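Local atomic coordinates of glucokinase (Leishmania braziliensis MHOM/BR/75/M2904, PDB entry 6EDI), a protein that probably phosphorylates D-glucose at the expense of ATP, as a glucokinase of the actin-like ATPase superfamily. Residues 92-95 and 96-100; 102-105 and 106-110. All coordinates share one frame; numbering follows the deposited sequence.

Contact 1 of 2, residues 92-95 and 96-100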
ATOM      1  N   LEU A  92     -11.097 -20.160  27.859  1.00 35.14           N
ATOM      2  CA  LEU A  92      -9.952 -20.356  28.728  1.00 41.82           C
ATOM      3  C   LEU A  92     -10.339 -21.146  29.988  1.00 43.16           C
ATOM      4  O   LEU A  92      -9.682 -22.124  30.327  1.00 45.48           O
ATOM      5  CB  LEU A  92      -9.321 -19.002  29.068  1.00 42.89           C
ATOM      6  CG  LEU A  92      -7.796 -18.933  29.172  1.00 48.72           C
ATOM      7  CD1 LEU A  92      -7.148 -20.199  28.633  1.00 46.94           C
ATOM      8  CD2 LEU A  92      -7.258 -17.708  28.448  1.00 44.39           C
ATOM      9  N   GLN A  93     -11.421 -20.747  30.655  1.00 44.39           N
ATOM     10  CA  GLN A  93     -11.892 -21.479  31.831  1.00 46.90           C
ATOM     11  C   GLN A  93     -12.304 -22.909  31.471  1.00 45.46           C
ATOM     12  O   GLN A  93     -12.165 -23.824  32.286  1.00 47.77           O
ATOM     13  CB  GLN A  93     -13.042 -20.742  32.541  1.00 47.09           C
ATOM     14  CG  GLN A  93     -12.730 -19.291  32.976  1.00 48.50           C
ATOM     15  CD  GLN A  93     -11.396 -19.116  33.705  1.00 51.82           C
ATOM     16  OE1 GLN A  93     -10.627 -18.198  33.400  1.00 59.83           O
ATOM     17  NE2 GLN A  93     -11.128 -19.978  34.683  1.00 56.10           N
ATOM     18  N   HIS A  94     -12.791 -23.116  30.251  1.00 41.92           N
ATOM     19  CA  HIS A  94     -13.169 -24.463  29.823  1.00 42.91           C
ATOM     20  C   HIS A  94     -11.944 -25.342  29.639  1.00 42.51           C
ATOM     21  O   HIS A  94     -11.973 -26.526  29.970  1.00 44.62           O
ATOM     22  CB  HIS A  94     -13.956 -24.450  28.514  1.00 39.85           C
ATOM     23  CG  HIS A  94     -14.133 -25.809  27.905  1.00 44.25           C
ATOM     24  ND1 HIS A  94     -15.208 -26.618  28.201  1.00 40.58           N
ATOM     25  CD2 HIS A  94     -13.372 -26.500  27.024  1.00 40.73           C
ATOM     26  CE1 HIS A  94     -15.103 -27.750  27.527  1.00 41.65           C
ATOM     27  NE2 HIS A  94     -13.998 -27.706  26.804  1.00 42.01           N
ATOM     28  N   LEU A  95     -10.880 -24.773  29.073  1.00 40.94           N
ATOM     29  CA  LEU A  95      -9.646 -25.518  28.864  1.00 40.98           C
ATOM     30  C   LEU A  95      -8.992 -25.922  30.185  1.00 44.80           C
ATOM     31  O   LEU A  95      -8.472 -27.028  30.305  1.00 45.44           O
ATOM     32  CB  LEU A  95      -8.654 -24.726  28.005  1.00 39.49           C
ATOM     33  CG  LEU A  95      -9.020 -24.473  26.541  1.00 35.44           C
ATOM     34  CD1 LEU A  95      -7.955 -23.590  25.882  1.00 32.13           C
ATOM     35  CD2 LEU A  95      -9.167 -25.778  25.790  1.00 30.79           C
ATOM     36  N   LYS A  96      -9.010 -25.026  31.172  1.00 45.68           N
ATOM     37  CA  LYS A  96      -8.412 -25.324  32.476  1.00 49.40           C
ATOM     38  C   LYS A  96      -9.276 -26.315  33.259  1.00 50.62           C
ATOM     39  O   LYS A  96      -8.769 -27.078  34.080  1.00 54.52           O
ATOM     40  CB  LYS A  96      -8.221 -24.048  33.306  1.00 48.73           C
ATOM     41  CG  LYS A  96      -7.762 -22.803  32.531  1.00 51.43           C
ATOM     42  CD  LYS A  96      -6.299 -22.830  32.107  1.00 47.60           C
ATOM     43  CE  LYS A  96      -5.577 -21.564  32.556  1.00 50.20           C
ATOM     44  NZ  LYS A  96      -6.442 -20.357  32.366  1.00 46.50           N
ATOM     45  N   LYS A  97     -10.580 -26.301  32.993  1.00 47.78           N
ATOM     46  CA  LYS A  97     -11.527 -27.162  33.701  1.00 51.24           C
ATOM     47  C   LYS A  97     -11.691 -28.537  33.056  1.00 53.90           C
ATOM     48  O   LYS A  97     -12.013 -29.509  33.744  1.00 51.04           O
ATOM     49  CB  LYS A  97     -12.907 -26.504  33.787  1.00 50.84           C
ATOM     50  CG  LYS A  97     -13.072 -25.407  34.832  1.00 50.13           C
ATOM     51  CD  LYS A  97     -14.507 -24.902  34.789  1.00 56.12           C
ATOM     52  CE  LYS A  97     -14.750 -23.745  35.738  1.00 55.52           C
ATOM     53  NZ  LYS A  97     -16.190 -23.353  35.752  1.00 55.55           N
ATOM     54  N   ASN A  98     -11.500 -28.615  31.739  1.00 50.67           N
ATOM     55  CA  ASN A  98     -11.714 -29.872  31.016  1.00 47.60           C
ATOM     56  C   ASN A  98     -10.460 -30.475  30.375  1.00 51.57           C
ATOM     57  O   ASN A  98     -10.558 -31.445  29.622  1.00 53.60           O
ATOM     58  CB  ASN A  98     -12.831 -29.733  29.970  1.00 45.69           C
ATOM     59  CG  ASN A  98     -14.181 -29.432  30.590  1.00 48.82           C
ATOM     60  OD1 ASN A  98     -14.950 -30.342  30.908  1.00 49.44           O
ATOM     61  ND2 ASN A  98     -14.484 -28.147  30.758  1.00 49.34           N
ATOM     62  N   LEU A  99      -9.289 -29.924  30.681  1.00 45.27           N
ATOM     63  CA  LEU A  99      -8.037 -30.567  30.287  1.00 50.35           C
ATOM     64  C   LEU A  99      -7.306 -31.051  31.537  1.00 52.11           C
ATOM     65  O   LEU A  99      -7.342 -30.388  32.580  1.00 51.59           O
ATOM     66  CB  LEU A  99      -7.162 -29.650  29.415  1.00 48.97           C
ATOM     67  CG  LEU A  99      -7.719 -29.440  27.999  1.00 44.04           C
ATOM     68  CD1 LEU A  99      -6.978 -28.399  27.181  1.00 40.67           C
ATOM     69  CD2 LEU A  99      -7.736 -30.762  27.251  1.00 46.85           C
ATOM     70  N   PRO A 100      -6.673 -32.232  31.446  1.00 51.88           N
ATOM     71  CA  PRO A 100      -6.059 -32.881  32.612  1.00 51.62           C
ATOM     72  C   PRO A 100      -4.956 -32.034  33.259  1.00 55.11           C
ATOM     73  O   PRO A 100      -4.835 -32.028  34.488  1.00 54.08           O
ATOM     74  CB  PRO A 100      -5.462 -34.165  32.021  1.00 50.11           C
ATOM     75  CG  PRO A 100      -6.208 -34.394  30.733  1.00 51.62           C
ATOM     76  CD  PRO A 100      -6.496 -33.024  30.213  1.00 49.62           C
TER

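Contact 2 of 2, residues 102-105 and 106-110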
ATOM      1  N   HIS A 102      -4.841 -28.754  33.060  1.00 52.35           N
ATOM      2  CA  HIS A 102      -5.413 -27.404  32.976  1.00 49.90           C
ATOM      3  C   HIS A 102      -5.088 -26.735  31.637  1.00 50.51           C
ATOM      4  O   HIS A 102      -5.020 -25.507  31.542  1.00 49.29           O
ATOM      5  CB  HIS A 102      -4.946 -26.517  34.141  1.00 53.25           C
ATOM      6  CG  HIS A 102      -5.326 -27.038  35.494  1.00 60.09           C
ATOM      7  ND1 HIS A 102      -4.973 -26.396  36.664  1.00 64.00           N
ATOM      8  CD2 HIS A 102      -6.025 -28.137  35.866  1.00 59.12           C
ATOM      9  CE1 HIS A 102      -5.438 -27.078  37.695  1.00 63.74           C
ATOM     10  NE2 HIS A 102      -6.080 -28.139  37.239  1.00 65.93           N
ATOM     11  N   GLY A 103      -4.885 -27.550  30.603  1.00 47.81           N
ATOM     12  CA  GLY A 103      -4.542 -27.034  29.294  1.00 47.05           C
ATOM     13  C   GLY A 103      -3.168 -26.397  29.266  1.00 45.67           C
ATOM     14  O   GLY A 103      -2.908 -25.499  28.466  1.00 45.44           O
ATOM     15  N   ALA A 104      -2.279 -26.867  30.136  1.00 44.67           N
ATOM     16  CA  ALA A 104      -0.911 -26.360  30.167  1.00 42.41           C
ATOM     17  C   ALA A 104      -0.132 -26.714  28.905  1.00 43.31           C
ATOM     18  O   ALA A 104       0.484 -25.844  28.288  1.00 44.19           O
ATOM     19  CB  ALA A 104      -0.181 -26.855  31.398  1.00 45.58           C
ATOM     20  N   SER A 105      -0.137 -27.991  28.530  1.00 40.57           N
ATOM     21  CA  SER A 105       0.628 -28.430  27.360  1.00 44.04           C
ATOM     22  C   SER A 105       0.102 -27.804  26.061  1.00 44.05           C
ATOM     23  O   SER A 105       0.851 -27.625  25.096  1.00 38.79           O
ATOM     24  CB  SER A 105       0.646 -29.957  27.247  1.00 41.63           C
ATOM     25  OG  SER A 105      -0.641 -30.471  26.954  1.00 50.90           O
ATOM     26  N   PHE A 106      -1.183 -27.461  26.050  1.00 39.37           N
ATOM     27  CA  PHE A 106      -1.798 -26.823  24.887  1.00 40.61           C
ATOM     28  C   PHE A 106      -1.405 -25.346  24.750  1.00 34.91           C
ATOM     29  O   PHE A 106      -0.884 -24.915  23.718  1.00 35.57           O
ATOM     30  CB  PHE A 106      -3.322 -26.949  24.970  1.00 41.31           C
ATOM     31  CG  PHE A 106      -4.032 -26.572  23.701  1.00 35.13           C
ATOM     32  CD1 PHE A 106      -3.934 -27.384  22.576  1.00 36.64           C
ATOM     33  CD2 PHE A 106      -4.804 -25.420  23.634  1.00 34.02           C
ATOM     34  CE1 PHE A 106      -4.591 -27.051  21.395  1.00 39.37           C
ATOM     35  CE2 PHE A 106      -5.469 -25.077  22.462  1.00 35.70           C
ATOM     36  CZ  PHE A 106      -5.358 -25.898  21.341  1.00 34.80           C
ATOM     37  N   LEU A 107      -1.660 -24.582  25.806  1.00 34.14           N
ATOM     38  CA  LEU A 107      -1.495 -23.139  25.772  1.00 37.77           C
ATOM     39  C   LEU A 107      -0.041 -22.728  25.559  1.00 37.00           C
ATOM     40  O   LEU A 107       0.230 -21.645  25.055  1.00 32.12           O
ATOM     41  CB  LEU A 107      -2.057 -22.495  27.045  1.00 36.81           C
ATOM     42  CG  LEU A 107      -3.565 -22.554  27.272  1.00 39.30           C
ATOM     43  CD1 LEU A 107      -3.934 -21.932  28.616  1.00 40.70           C
ATOM     44  CD2 LEU A 107      -4.323 -21.861  26.136  1.00 36.71           C
ATOM     45  N   ARG A 108       0.899 -23.585  25.943  1.00 37.93           N
ATOM     46  CA  ARG A 108       2.310 -23.232  25.766  1.00 32.93           C
ATOM     47  C   ARG A 108       2.706 -23.240  24.300  1.00 34.01           C
ATOM     48  O   ARG A 108       3.747 -22.701  23.940  1.00 37.61           O
ATOM     49  CB  ARG A 108       3.226 -24.186  26.529  1.00 41.96           C
ATOM     50  CG  ARG A 108       3.004 -24.202  28.023  1.00 46.74           C
ATOM     51  CD  ARG A 108       2.852 -22.808  28.625  1.00 51.18           C
ATOM     52  NE  ARG A 108       2.690 -22.910  30.074  1.00 58.31           N
ATOM     53  CZ  ARG A 108       1.545 -23.224  30.667  1.00 51.84           C
ATOM     54  NH1 ARG A 108       0.468 -23.450  29.924  1.00 47.17           N
ATOM     55  NH2 ARG A 108       1.478 -23.315  31.992  1.00 55.86           N
ATOM     56  N   ARG A 109       1.885 -23.861  23.457  1.00 32.25           N
ATOM     57  CA  ARG A 109       2.181 -23.926  22.030  1.00 30.48           C
ATOM     58  C   ARG A 109       1.439 -22.865  21.223  1.00 27.58           C
ATOM     59  O   ARG A 109       1.547 -22.836  19.999  1.00 29.02           O
ATOM     60  CB  ARG A 109       1.933 -25.329  21.476  1.00 31.79           C
ATOM     61  CG  ARG A 109       2.915 -26.379  22.013  1.00 33.61           C
ATOM     62  CD  ARG A 109       2.561 -27.762  21.521  1.00 35.22           C
ATOM     63  NE  ARG A 109       1.323 -28.248  22.123  1.00 36.13           N
ATOM     64  CZ  ARG A 109       0.233 -28.585  21.443  1.00 38.78           C
ATOM     65  NH1 ARG A 109       0.214 -28.497  20.118  1.00 37.46           N
ATOM     66  NH2 ARG A 109      -0.840 -29.021  22.092  1.00 36.39           N
ATOM     67  N   VAL A 110       0.729 -21.973  21.914  1.00 28.09           N
ATOM     68  CA  VAL A 110       0.010 -20.884  21.243  1.00 31.05           C
ATOM     69  C   VAL A 110       1.035 -19.935  20.651  1.00 29.63           C
ATOM     70  O   VAL A 110       1.772 -19.274  21.375  1.00 32.30           O
ATOM     71  CB  VAL A 110      -0.940 -20.107  22.196  1.00 29.94           C
ATOM     72  CG1 VAL A 110      -1.589 -18.929  21.465  1.00 28.29           C
ATOM     73  CG2 VAL A 110      -2.023 -21.020  22.742  1.00 29.28           C
TER

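Contact 1 of 2, residues 92-95 and 96-100
The amide of N98 lies over one face of the H94 imidazole, the two planes 24° apart although the side chains themselves cross at about a right angle. N98 CB is over the same ring, 4.1 Å from its centroid, in a CH-pi contact. A backbone bond holds the amide there: N98 ND2 donates to H94 O over 3.1 Å, in the carbonyl plane and on a lone pair. H94 O also takes the backbone N of N98, at 2.8 Å, so two bonds from one residue grip a single carbonyl. The ring is placed by a first torsion that sets CG anti to the backbone N (chi1 169°), and its NE2 is hydrogen-bonded to the backbone N of A27. Next, L95 and L99 lie side by side, CD2 of L95 and CD1 of L99 3.7 Å apart. K96 bends back along the helix, bringing its NZ to 3.8 Å from L92 CG and into a long, weak ion pair with E145. This is i to i+4 packing near the C-terminal end of helix 84-98, whose H94 and L95 rest on helix 26-32, while L92 and L95 meet L107 of helix 104-107.

Contact 2 of 2, residues 102-105 and 106-110
A bend at chi2 (-45°) turns the R108 chain back over the turn before it, whereas R109 stays extended through chi2 and bends at chi3 (-69°), so that the two guanidinium groups come to different carbonyls, and only that of R109 forms a hydrogen bond there. In R109 the bend delivers NE to S105 O, a hydrogen bond of 3.1 Å with an N-H...O angle of 153°. The oxygen sits at the edge of the guanidinium, though somewhat tilted from its plane. NH1 and NH2 of the same group bond to the backbone oxygens of G39 and W36, so all three guanidinium nitrogens are engaged and the rotation of the group is fixed.

R108 behaves differently. Its backbone N donates to A104 O over 3.3 Å, and its chain then folds across that carbonyl, with CG 3.0 Å from A104 O. NH1 comes close to the same oxygen, but at an angle too poor for a hydrogen bond; the end of the guanidinium also lies by A104 CB, 3.8 Å from NH1. L107 N bonds to G103 O at 3.1 Å, and L107 CG lies beside that oxygen. G103, with a positive phi, occupies the N-cap position of this single-turn helix, and D101 OD2 accepts from S105 N near its start. A type I beta turn from L107 to V110 leads out of the helix.

Helix 104-107 thus links helix 84-98 to strand 110-117. L107 packs on E145 and L146 of the loop between strands 137-138 and 152-156, while F106 meets F56 of strand 51-58 edge-to-face and, with R109, touches I41 of the neighbouring strand 41-48.

In the fold
Contacts 1 and 2 are consecutive in the chain, their centres 10 Å apart, and both lie about 30 Å or more from the centre of the chain. Each is partly buried: L92, H94 and L95 are buried in contact 1, G103 and F106 in contact 2, while K97, N98, S105 and R108 are exposed. They share an apolar seam: L92 and L95 from 92-95 pack on L107 from 106-110, L92 CD1 and L107 CD1 being 3.7 Å apart. Contact 1 spends its side-chain amide within its own helix, which leans on helix 26-32. Contact 2 instead uses an arginine to tie a one-turn helix to the chain just before strand 41-48 of the six-stranded sheet.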